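Local coordinates for competence/damage-inducible protein CinA (Agrobacterium tumefaciens, PDB 2A9S), which is of unknown biochemical function but belongs to the competence- and damage-inducible CinA family, at residues Leu13-Arg16 / Ile17-Phe21. Residues are numbered along the deposited sequence; the frame is centred on the assembly and turned at random.
Sequences LARR and IITDF
Arg16 and Asp20, one turn apart on helix 8-24, form an i to i+4 salt bridge along its exposed side. Arg16 NE lies 3.3 Å from Asp20 OD2; the bond is weak, yet nearly straight at 170°. The carboxylate oxygen meets the guanidinium at its edge, close to its plane, while the two planes stand almost perpendicular, 88° apart, so a paired, two-pronged bridge does not form. Instead, a water closes the second link, donating to Asp20 OD2 over 2.7 Å and accepting a longer bond from Arg16 NH2. With CG anti to the backbone N and the chain extended from CG to NE, the arginine projects outward from the helix, and Asp20, from the next turn, leans across to meet NE. The Arg16 side chain also touches Ile163 and Gln167 of helix 147-167.

Backbone bonds follow the regular alpha-helical pattern, from Ile17 N to Leu13 O through Asp20 N to Arg16 O. Arg15 O accepts twice: Thr19 N gives the usual bond of 2.9 Å, and Thr19 OG1 donates over 2.7 Å from the opposite face of the carbonyl plane. A chi1 of -56°, placing OG1 beside its own backbone N, turns the hydroxyl back onto that carbonyl. Arg15 NH1 makes a salt bridge with Glu11 OE2, one turn earlier.

On the buried side, Ile17 CG2 sits 3.8 Å above the centre of the Phe21 ring; Ile17 also packs on Ile163, and Ala14 and Ile18 on Ile46. The helix is thus amphipathic: apolar side chains join it to the rest of the domain, while its more exposed side carries a backbone-bound hydroxyl and a weak, water-bridged ion pair that probably contributes only modestly to stability.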
loop_
_atom_site.group_PDB
_atom_site.type_symbol
_atom_site.label_atom_id
_atom_site.label_comp_id
_atom_site.label_asym_id
_atom_site.label_seq_id
_atom_site.Cartn_x
_atom_site.Cartn_y
_atom_site.Cartn_z
ATOM N N LEU A 13 7.752 8.784 -13.992
ATOM C CA LEU A 13 7.102 9.774 -13.121
ATOM C C LEU A 13 7.536 9.580 -11.651
ATOM O O LEU A 13 7.858 10.561 -10.966
ATOM C CB LEU A 13 5.569 9.748 -13.262
ATOM C CG LEU A 13 4.930 10.257 -14.575
ATOM C CD1 LEU A 13 3.494 9.701 -14.636
ATOM C CD2 LEU A 13 4.935 11.775 -14.664
ATOM N N ALA A 14 7.540 8.328 -11.186
ATOM C CA ALA A 14 7.986 8.011 -9.834
ATOM C C ALA A 14 9.435 8.482 -9.636
ATOM O O ALA A 14 9.782 9.110 -8.611
ATOM C CB ALA A 14 7.827 6.492 -9.560
ATOM N N ARG A 15 10.265 8.236 -10.649
ATOM C CA ARG A 15 11.680 8.617 -10.576
ATOM C C ARG A 15 11.794 10.132 -10.464
ATOM O O ARG A 15 12.616 10.606 -9.686
ATOM C CB ARG A 15 12.448 8.140 -11.817
ATOM C CG ARG A 15 13.989 8.143 -11.608
ATOM C CD ARG A 15 14.714 7.310 -12.652
ATOM N NE ARG A 15 14.298 5.897 -12.632
ATOM C CZ ARG A 15 14.699 4.991 -11.735
ATOM N NH1 ARG A 15 14.255 3.740 -11.814
ATOM N NH2 ARG A 15 15.539 5.312 -10.758
ATOM N N ARG A 16 10.956 10.876 -11.211
ATOM C CA ARG A 16 10.961 12.348 -11.180
ATOM C C ARG A 16 10.619 12.855 -9.767
ATOM O O ARG A 16 11.286 13.743 -9.223
ATOM C CB ARG A 16 10.018 12.943 -12.239
ATOM C CG ARG A 16 9.746 14.416 -11.982
ATOM C CD ARG A 16 9.341 15.176 -13.217
ATOM N NE ARG A 16 9.200 16.600 -12.898
ATOM C CZ ARG A 16 8.527 17.461 -13.661
ATOM N NH1 ARG A 16 7.936 17.036 -14.769
ATOM N NH2 ARG A 16 8.427 18.738 -13.306
ATOM N N ILE A 17 9.618 12.240 -9.151
ATOM C CA ILE A 17 9.197 12.639 -7.813
ATOM C C ILE A 17 10.341 12.418 -6.802
ATOM O O ILE A 17 10.646 13.317 -6.003
ATOM C CB ILE A 17 7.920 11.905 -7.392
ATOM C CG1 ILE A 17 6.732 12.414 -8.259
ATOM C CG2 ILE A 17 7.649 12.099 -5.906
ATOM C CD1 ILE A 17 5.523 11.441 -8.254
ATOM N N ILE A 18 10.959 11.236 -6.829
ATOM C CA ILE A 18 12.030 10.931 -5.869
ATOM C C ILE A 18 13.194 11.902 -6.128
ATOM O O ILE A 18 13.754 12.465 -5.181
ATOM C CB ILE A 18 12.491 9.457 -5.956
ATOM C CG1 ILE A 18 11.311 8.483 -5.706
ATOM C CG2 ILE A 18 13.612 9.172 -4.979
ATOM C CD1 ILE A 18 10.467 8.768 -4.490
ATOM N N THR A 19 13.503 12.122 -7.406
ATOM C CA THR A 19 14.632 12.964 -7.775
ATOM C C THR A 19 14.428 14.430 -7.331
ATOM O O THR A 19 15.334 15.050 -6.791
ATOM C CB THR A 19 14.927 12.843 -9.281
ATOM O OG1 THR A 19 15.141 11.451 -9.608
ATOM C CG2 THR A 19 16.181 13.615 -9.621
ATOM N N ASP A 20 13.220 14.945 -7.544
ATOM C CA ASP A 20 12.868 16.329 -7.207
ATOM C C ASP A 20 12.720 16.537 -5.701
ATOM O O ASP A 20 13.218 17.532 -5.146
ATOM C CB ASP A 20 11.579 16.746 -7.928
ATOM C CG ASP A 20 11.815 17.221 -9.368
ATOM O OD1 ASP A 20 12.982 17.470 -9.784
ATOM O OD2 ASP A 20 10.804 17.374 -10.088
ATOM N N PHE A 21 12.019 15.611 -5.032
ATOM C CA PHE A 21 11.637 15.845 -3.651
ATOM C C PHE A 21 12.846 15.677 -2.733
ATOM O O PHE A 21 12.908 16.291 -1.667
ATOM C CB PHE A 21 10.509 14.905 -3.230
ATOM C CG PHE A 21 9.153 15.287 -3.777
ATOM C CD1 PHE A 21 9.025 16.040 -4.932
ATOM C CD2 PHE A 21 8.001 14.848 -3.143
ATOM C CE1 PHE A 21 7.758 16.369 -5.434
ATOM C CE2 PHE A 21 6.735 15.174 -3.642
ATOM C CZ PHE A 21 6.617 15.924 -4.781
HETATM O O HOH W 1 11.072 19.555 -11.630
#